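Local coordinates for protein ceramide very long chain fatty acid hydroxylase SCS7 (Saccharomyces cerevisiae, PDB 4ZR1) that hydroxylates the very long chain fatty acid of ceramides in the endoplasmic reticulum membrane, probably at C-2, using a probable dimetal centre and electrons from cytochrome b5, at residues A[105-108]-A[109-113]; A[187-191]-A[192-196]. One frame throughout, in Å; residues are numbered along the deposited sequence.

Contact 1: residues A[105-108]-A[109-113]; sequences WVVP and VAWLP. With BOG (octyl beta-D-glucopyranoside), chain J.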
ATOM      1  N   TRP A 105       5.882  -2.753 -13.702  1.00 67.45           N
ATOM      2  CA  TRP A 105       6.567  -3.915 -14.268  1.00 74.67           C
ATOM      3  C   TRP A 105       7.812  -4.329 -13.493  1.00 66.61           C
ATOM      4  O   TRP A 105       8.399  -5.371 -13.771  1.00 71.52           O
ATOM      5  CB  TRP A 105       6.940  -3.659 -15.740  1.00 79.81           C
ATOM      6  CG  TRP A 105       7.712  -2.393 -15.983  1.00 70.90           C
ATOM      7  CD1 TRP A 105       7.204  -1.201 -16.386  1.00 62.15           C
ATOM      8  CD2 TRP A 105       9.129  -2.198 -15.835  1.00 70.21           C
ATOM      9  NE1 TRP A 105       8.208  -0.269 -16.497  1.00 73.81           N
ATOM     10  CE2 TRP A 105       9.401  -0.854 -16.164  1.00 62.03           C
ATOM     11  CE3 TRP A 105      10.192  -3.028 -15.449  1.00 73.50           C
ATOM     12  CZ2 TRP A 105      10.689  -0.316 -16.136  1.00 53.90           C
ATOM     13  CZ3 TRP A 105      11.480  -2.491 -15.416  1.00 75.02           C
ATOM     14  CH2 TRP A 105      11.713  -1.145 -15.754  1.00 63.85           C
ATOM     15  N   VAL A 106       8.217  -3.526 -12.519  1.00 66.71           N
ATOM     16  CA  VAL A 106       9.441  -3.818 -11.785  1.00 63.63           C
ATOM     17  C   VAL A 106       9.275  -5.052 -10.890  1.00 71.81           C
ATOM     18  O   VAL A 106      10.190  -5.880 -10.770  1.00 70.35           O
ATOM     19  CB  VAL A 106       9.874  -2.602 -10.941  1.00 56.48           C
ATOM     20  CG1 VAL A 106      11.077  -2.944 -10.054  1.00 55.53           C
ATOM     21  CG2 VAL A 106      10.197  -1.454 -11.851  1.00 53.09           C
ATOM     22  N   VAL A 107       8.104  -5.178 -10.273  1.00 65.55           N
ATOM     23  CA  VAL A 107       7.850  -6.286  -9.364  1.00 64.41           C
ATOM     24  C   VAL A 107       7.872  -7.658 -10.072  1.00 65.69           C
ATOM     25  O   VAL A 107       8.584  -8.566  -9.630  1.00 69.59           O
ATOM     26  CB  VAL A 107       6.510  -6.107  -8.632  1.00 68.66           C
ATOM     27  CG1 VAL A 107       6.297  -7.251  -7.661  1.00 64.19           C
ATOM     28  CG2 VAL A 107       6.461  -4.754  -7.931  1.00 63.04           C
ATOM     29  N   PRO A 108       7.111  -7.823 -11.171  1.00 64.50           N
ATOM     30  CA  PRO A 108       7.227  -9.125 -11.847  1.00 69.37           C
ATOM     31  C   PRO A 108       8.642  -9.454 -12.347  1.00 68.95           C
ATOM     32  O   PRO A 108       9.081 -10.586 -12.126  1.00 69.85           O
ATOM     33  CB  PRO A 108       6.272  -8.995 -13.036  1.00 71.29           C
ATOM     34  CG  PRO A 108       5.349  -7.881 -12.685  1.00 72.25           C
ATOM     35  CD  PRO A 108       6.132  -6.944 -11.842  1.00 67.52           C
ATOM     36  N   VAL A 109       9.342  -8.511 -12.988  1.00 65.81           N
ATOM     37  CA  VAL A 109      10.671  -8.819 -13.537  1.00 62.36           C
ATOM     38  C   VAL A 109      11.691  -9.084 -12.439  1.00 64.09           C
ATOM     39  O   VAL A 109      12.641  -9.831 -12.648  1.00 75.73           O
ATOM     40  CB  VAL A 109      11.235  -7.696 -14.477  1.00 60.80           C
ATOM     41  CG1 VAL A 109      10.216  -7.314 -15.538  1.00 59.98           C
ATOM     42  CG2 VAL A 109      11.670  -6.484 -13.699  1.00 86.26           C
ATOM     43  N   ALA A 110      11.507  -8.486 -11.266  1.00 61.20           N
ATOM     44  CA  ALA A 110      12.461  -8.712 -10.193  1.00 62.41           C
ATOM     45  C   ALA A 110      12.212 -10.044  -9.491  1.00 67.58           C
ATOM     46  O   ALA A 110      13.159 -10.754  -9.152  1.00 73.40           O
ATOM     47  CB  ALA A 110      12.421  -7.569  -9.187  1.00 62.87           C
ATOM     48  N   TRP A 111      10.947 -10.403  -9.286  1.00 62.49           N
ATOM     49  CA  TRP A 111      10.654 -11.473  -8.331  1.00 62.89           C
ATOM     50  C   TRP A 111      10.154 -12.792  -8.910  1.00 60.28           C
ATOM     51  O   TRP A 111      10.369 -13.843  -8.307  1.00 71.32           O
ATOM     52  CB  TRP A 111       9.662 -10.952  -7.297  1.00 57.92           C
ATOM     53  CG  TRP A 111      10.232  -9.776  -6.544  1.00 64.75           C
ATOM     54  CD1 TRP A 111       9.691  -8.526  -6.441  1.00 62.06           C
ATOM     55  CD2 TRP A 111      11.473  -9.733  -5.826  1.00 67.67           C
ATOM     56  NE1 TRP A 111      10.506  -7.718  -5.686  1.00 62.58           N
ATOM     57  CE2 TRP A 111      11.607  -8.432  -5.301  1.00 68.17           C
ATOM     58  CE3 TRP A 111      12.479 -10.671  -5.570  1.00 72.66           C
ATOM     59  CZ2 TRP A 111      12.700  -8.044  -4.538  1.00 80.18           C
ATOM     60  CZ3 TRP A 111      13.562 -10.288  -4.813  1.00 81.53           C
ATOM     61  CH2 TRP A 111      13.667  -8.983  -4.303  1.00 87.65           C
ATOM     62  N   LEU A 112       9.503 -12.755 -10.065  1.00 61.01           N
ATOM     63  CA  LEU A 112       9.099 -13.996 -10.716  1.00 68.51           C
ATOM     64  C   LEU A 112      10.282 -14.936 -11.036  1.00 69.89           C
ATOM     65  O   LEU A 112      10.116 -16.146 -11.011  1.00 72.40           O
ATOM     66  CB  LEU A 112       8.312 -13.700 -11.989  1.00 66.42           C
ATOM     67  CG  LEU A 112       6.874 -13.204 -11.821  1.00 62.28           C
ATOM     68  CD1 LEU A 112       6.171 -13.179 -13.181  1.00 54.84           C
ATOM     69  CD2 LEU A 112       6.109 -14.069 -10.849  1.00 62.73           C
ATOM     70  N   PRO A 113      11.479 -14.397 -11.339  1.00 69.80           N
ATOM     71  CA  PRO A 113      12.559 -15.387 -11.446  1.00 72.98           C
ATOM     72  C   PRO A 113      12.906 -16.046 -10.116  1.00 65.95           C
ATOM     73  O   PRO A 113      13.336 -17.193 -10.110  1.00 62.96           O
ATOM     74  CB  PRO A 113      13.742 -14.562 -11.966  1.00 69.07           C
ATOM     75  CG  PRO A 113      13.108 -13.450 -12.716  1.00 68.04           C
ATOM     76  CD  PRO A 113      11.876 -13.104 -11.920  1.00 72.90           C
TER
HETATM   77  C1  BOG J 408      10.192   4.705 -20.212  1.00137.53           C
HETATM   78  O1  BOG J 408      10.691   3.402 -20.345  1.00129.82           O
HETATM   79  C2  BOG J 408       8.706   4.693 -20.458  1.00142.93           C
HETATM   80  O2  BOG J 408       8.449   4.127 -21.720  1.00149.08           O
HETATM   81  C3  BOG J 408       8.213   6.123 -20.412  1.00142.51           C
HETATM   82  O3  BOG J 408       6.810   6.136 -20.471  1.00134.64           O
HETATM   83  C4  BOG J 408       8.660   6.754 -19.111  1.00146.69           C
HETATM   84  O4  BOG J 408       8.350   8.129 -19.104  1.00151.03           O
HETATM   85  C5  BOG J 408      10.149   6.562 -18.931  1.00140.82           C
HETATM   86  O5  BOG J 408      10.435   5.186 -18.913  1.00138.29           O
HETATM   87  C6  BOG J 408      10.592   7.195 -17.630  1.00137.82           C
HETATM   88  O6  BOG J 408      10.871   8.561 -17.847  1.00136.97           O
HETATM   89  C1' BOG J 408      10.558   2.642 -19.170  1.00121.26           C
HETATM   90  C2' BOG J 408       9.434   1.643 -19.336  1.00113.48           C
HETATM   91  C3' BOG J 408       9.904   0.496 -20.205  1.00107.43           C
HETATM   92  C4' BOG J 408       9.775  -0.808 -19.444  1.00100.64           C
HETATM   93  C5' BOG J 408      11.042  -1.633 -19.574  1.00 91.10           C
HETATM   94  C6' BOG J 408      10.731  -3.103 -19.364  1.00 78.92           C
HETATM   95  C7' BOG J 408      12.032  -3.829 -19.087  1.00 72.75           C
HETATM   96  C8' BOG J 408      11.777  -5.229 -18.560  1.00 62.77           C

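Contact 2: residues A[187-191]-A[192-196]; sequences LVMPP and TLFVI. With BOG (octyl beta-D-glucopyranoside), chain E.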
ATOM      1  N   LEU A 187       3.323   3.385  -6.104  1.00 69.67           N
ATOM      2  CA  LEU A 187       2.292   2.458  -5.678  1.00 62.87           C
ATOM      3  C   LEU A 187       2.927   1.126  -5.286  1.00 70.11           C
ATOM      4  O   LEU A 187       2.858   0.721  -4.125  1.00 67.48           O
ATOM      5  CB  LEU A 187       1.240   2.281  -6.781  1.00 58.27           C
ATOM      6  CG  LEU A 187      -0.043   1.510  -6.471  1.00 65.05           C
ATOM      7  CD1 LEU A 187      -1.154   1.864  -7.454  1.00 68.15           C
ATOM      8  CD2 LEU A 187       0.219   0.016  -6.518  1.00 63.59           C
ATOM      9  N   VAL A 188       3.540   0.436  -6.243  1.00 65.97           N
ATOM     10  CA  VAL A 188       4.131  -0.849  -5.910  1.00 60.66           C
ATOM     11  C   VAL A 188       5.356  -0.635  -5.043  1.00 65.55           C
ATOM     12  O   VAL A 188       5.876   0.472  -4.940  1.00 77.44           O
ATOM     13  CB  VAL A 188       4.510  -1.673  -7.143  1.00 57.58           C
ATOM     14  CG1 VAL A 188       3.308  -1.781  -8.101  1.00 58.15           C
ATOM     15  CG2 VAL A 188       5.722  -1.087  -7.828  1.00 54.24           C
ATOM     16  N   MET A 189       5.792  -1.703  -4.397  1.00 69.13           N
ATOM     17  CA  MET A 189       6.873  -1.621  -3.439  1.00 73.60           C
ATOM     18  C   MET A 189       8.195  -1.610  -4.161  1.00 70.56           C
ATOM     19  O   MET A 189       8.417  -2.392  -5.076  1.00 69.74           O
ATOM     20  CB  MET A 189       6.834  -2.795  -2.470  1.00 81.15           C
ATOM     21  CG  MET A 189       5.512  -2.968  -1.765  1.00 94.49           C
ATOM     22  SD  MET A 189       5.652  -4.277  -0.545  1.00133.33           S
ATOM     23  CE  MET A 189       7.253  -3.864   0.115  1.00106.45           C
ATOM     24  N   PRO A 190       9.084  -0.710  -3.759  1.00 65.69           N
ATOM     25  CA  PRO A 190      10.440  -0.758  -4.301  1.00 63.04           C
ATOM     26  C   PRO A 190      11.165  -1.984  -3.766  1.00 60.17           C
ATOM     27  O   PRO A 190      10.987  -2.301  -2.590  1.00 62.86           O
ATOM     28  CB  PRO A 190      11.065   0.543  -3.787  1.00 70.18           C
ATOM     29  CG  PRO A 190      10.264   0.920  -2.638  1.00 62.45           C
ATOM     30  CD  PRO A 190       8.869   0.470  -2.911  1.00 62.35           C
ATOM     31  N   PRO A 191      11.951  -2.677  -4.615  1.00 58.34           N
ATOM     32  CA  PRO A 191      12.582  -3.921  -4.156  1.00 61.00           C
ATOM     33  C   PRO A 191      13.464  -3.689  -2.935  1.00 66.62           C
ATOM     34  O   PRO A 191      13.535  -4.546  -2.051  1.00 76.11           O
ATOM     35  CB  PRO A 191      13.393  -4.383  -5.375  1.00 53.78           C
ATOM     36  CG  PRO A 191      12.668  -3.799  -6.545  1.00 52.76           C
ATOM     37  CD  PRO A 191      12.097  -2.482  -6.069  1.00 51.86           C
ATOM     38  N   THR A 192      14.103  -2.528  -2.877  1.00 67.29           N
ATOM     39  CA  THR A 192      14.900  -2.152  -1.716  1.00 71.61           C
ATOM     40  C   THR A 192      14.090  -2.284  -0.426  1.00 71.91           C
ATOM     41  O   THR A 192      14.555  -2.883   0.545  1.00 71.05           O
ATOM     42  CB  THR A 192      15.436  -0.714  -1.847  1.00 74.46           C
ATOM     43  OG1 THR A 192      16.273  -0.621  -3.006  1.00 81.20           O
ATOM     44  CG2 THR A 192      16.249  -0.342  -0.634  1.00 75.37           C
ATOM     45  N   LEU A 193      12.876  -1.745  -0.403  1.00 71.77           N
ATOM     46  CA  LEU A 193      12.052  -1.914   0.790  1.00 70.26           C
ATOM     47  C   LEU A 193      11.503  -3.328   0.909  1.00 74.53           C
ATOM     48  O   LEU A 193      11.396  -3.851   2.020  1.00 75.25           O
ATOM     49  CB  LEU A 193      10.883  -0.928   0.835  1.00 74.10           C
ATOM     50  CG  LEU A 193      11.173   0.561   1.010  1.00 84.66           C
ATOM     51  CD1 LEU A 193       9.861   1.328   1.182  1.00 94.48           C
ATOM     52  CD2 LEU A 193      12.132   0.834   2.158  1.00 85.32           C
ATOM     53  N   PHE A 194      11.140  -3.946  -0.216  1.00 70.38           N
ATOM     54  CA  PHE A 194      10.547  -5.276  -0.148  1.00 62.27           C
ATOM     55  C   PHE A 194      11.505  -6.283   0.506  1.00 66.54           C
ATOM     56  O   PHE A 194      11.093  -7.111   1.324  1.00 66.82           O
ATOM     57  CB  PHE A 194      10.129  -5.779  -1.525  1.00 62.75           C
ATOM     58  CG  PHE A 194       9.637  -7.198  -1.500  1.00 68.05           C
ATOM     59  CD1 PHE A 194       8.371  -7.493  -1.011  1.00 62.24           C
ATOM     60  CD2 PHE A 194      10.454  -8.243  -1.906  1.00 67.33           C
ATOM     61  CE1 PHE A 194       7.925  -8.797  -0.938  1.00 61.60           C
ATOM     62  CE2 PHE A 194      10.008  -9.556  -1.842  1.00 70.27           C
ATOM     63  CZ  PHE A 194       8.745  -9.832  -1.354  1.00 64.51           C
ATOM     64  N   VAL A 195      12.782  -6.189   0.155  1.00 64.42           N
ATOM     65  CA  VAL A 195      13.812  -7.069   0.694  1.00 65.58           C
ATOM     66  C   VAL A 195      13.915  -6.997   2.225  1.00 71.23           C
ATOM     67  O   VAL A 195      14.026  -8.023   2.897  1.00 70.06           O
ATOM     68  CB  VAL A 195      15.173  -6.734   0.062  1.00 64.87           C
ATOM     69  CG1 VAL A 195      16.295  -7.473   0.766  1.00 70.97           C
ATOM     70  CG2 VAL A 195      15.145  -7.049  -1.434  1.00 58.86           C
ATOM     71  N   ILE A 196      13.871  -5.785   2.767  1.00 74.15           N
ATOM     72  CA  ILE A 196      13.884  -5.571   4.213  1.00 78.36           C
ATOM     73  C   ILE A 196      12.710  -6.252   4.929  1.00 77.77           C
ATOM     74  O   ILE A 196      12.868  -6.761   6.038  1.00 79.02           O
ATOM     75  CB  ILE A 196      13.829  -4.069   4.552  1.00 70.73           C
ATOM     76  CG1 ILE A 196      15.004  -3.317   3.945  1.00 70.24           C
ATOM     77  CG2 ILE A 196      13.796  -3.856   6.035  1.00 67.02           C
ATOM     78  CD1 ILE A 196      14.826  -1.800   4.030  1.00 66.67           C
TER
HETATM   79  C1  BOG E 403       5.949   2.700  -0.981  1.00 99.27           C
HETATM   80  O1  BOG E 403       6.890   3.402  -1.764  1.00111.22           O
HETATM   81  C2  BOG E 403       4.606   2.769  -1.667  1.00 92.87           C
HETATM   82  O2  BOG E 403       4.172   4.108  -1.608  1.00 94.70           O
HETATM   83  C3  BOG E 403       3.590   1.933  -0.922  1.00 86.38           C
HETATM   84  O3  BOG E 403       2.383   1.787  -1.636  1.00 71.65           O
HETATM   85  C4  BOG E 403       4.134   0.582  -0.573  1.00 90.54           C
HETATM   86  O4  BOG E 403       3.224  -0.016   0.319  1.00102.93           O
HETATM   87  C5  BOG E 403       5.468   0.741   0.105  1.00 96.87           C
HETATM   88  O5  BOG E 403       6.357   1.363  -0.798  1.00100.44           O
HETATM   89  C6  BOG E 403       5.928  -0.647   0.528  1.00100.38           C
HETATM   90  O6  BOG E 403       7.333  -0.766   0.564  1.00100.96           O
HETATM   91  C1' BOG E 403       7.724   4.285  -1.041  1.00103.99           C
HETATM   92  C2' BOG E 403       8.684   5.006  -1.965  1.00 91.02           C
HETATM   93  C3' BOG E 403       9.912   5.402  -1.168  1.00 90.45           C
HETATM   94  C4' BOG E 403      11.183   4.829  -1.767  1.00 89.65           C
HETATM   95  C5' BOG E 403      12.168   4.470  -0.668  1.00 82.50           C
HETATM   96  C6' BOG E 403      13.553   4.313  -1.249  1.00 81.12           C
HETATM   97  C7' BOG E 403      14.501   3.782  -0.199  1.00 88.41           C
HETATM   98  C8' BOG E 403      14.907   4.908   0.725  1.00 92.06           C

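Contact 1: residues A[105-108]-A[109-113]
Val-107 and Trp-111 meet one turn apart on the helix. With chi1 at -178°, CG1 of Val-107 stands trans to the backbone N and reaches the edge of the Trp-111 indole in the ring plane, 3.8 Å from CD1. From CB outward, the first atoms of Trp-111 run past the carbonyl of Val-107. CB is 3.5 Å from Val-107 O, and CG lies near the same oxygen. CD1 then meets both Val-107 O and CG1. Farther out, CZ2 packs on Pro-191 and CH2 on Val-195, both of helix 191-208. The methyl of Ala-110 lies over one indole face, toward the rim.

These residues lie in the first turns of transmembrane helix TM1. Trp-111 N donates to Val-107 O at 3.0 Å, and Leu-112 N to Pro-108 O at 3.0 Å. Ala-110 N donates to Val-106 O. Pro-113 has no N-H to give to the preceding turn, and the helix kinks there. At the start of the helix, Val-109 CG2 stands at the edge of the Trp-105 ring, 4.1 Å from CE3. The two faces of that ring are covered differently: Val-106 CG2 lies over one, and the octyl tail of an octyl glucoside over the other. C4' of this detergent comes within 3.3 Å of Trp-105 CE2, and its terminal C8' reaches Val-109 CG1.

Contact 2: residues A[187-191]-A[192-196]
Met-189 turns its CG anti to the carbonyl carbon (chi1 -54°), extends through chi2, and bends at chi3 (42°). The bend carries CE to the start of the helix, where it meets Phe-194. Phe-194 has its CG anti to the backbone N (chi1 174°). Met-189 CE therefore lies 3.8 Å from Phe-194 CB and at the edge of the ring, in its plane, near CD1. It does not sit over a ring face.

Pro-190 and Leu-193 meet at a slant, with Pro-190 CG 3.8 Å from Leu-193 CG. The main chain ties the same turn. Phe-194 N donates to Pro-190 O at 2.9 Å. Val-195 N donates to Pro-191 O, also at 2.9 Å.

An octyl glucoside molecule lies against this turn. Its O3 donates to Leu-187 O at 2.7 Å. The O6 end of the sugar lies by Met-189 CE and by Leu-193 CD1, the latter at 3.3 Å. The ring oxygen O5 is close to Pro-190 CD.

With an alanine in place of Met-189 the thioether arm is gone, which would probably open a gap between the sugar and Phe-194 and leave the ring edge without its methyl neighbour. Elsewhere, Met-189 N is hydrogen-bonded to Asp-229 of helix 211-236, and the Phe-194 ring stacks on Tyr-225 of that helix.

Pro-190 is the N-cap residue and Pro-191 opens the first turn, where its missing N-H costs no helical bond. This is a helix N-terminus with proline at the N-cap and in the first turn, a textbook place for proline. It lies at what is probably the cytoplasmic end of transmembrane helix TM3, beside the tridecane pocket to which Phe-194 belongs.

Contact 1 comes first along the chain, at the start of TM1 (helix 106-125). Contact 2 follows at the start of TM3 (helix 191-208), with TM2 (helix 128-154) and helix 164-179 in between. Their centres are about 11 Å apart, on the same side of the chain's centre, and they touch. Trp-111 CZ2 lies 3.5 Å from Phe-194 CD2, and Val-107 CG2 packs on Val-188 CB. Both contacts also lean on helix 211-236, which carries the zinc ligands His-232 and His-236. The two helix starts are thus packed together near the probable dimetal centre, with bound tridecane near Trp-111 and near Phe-194.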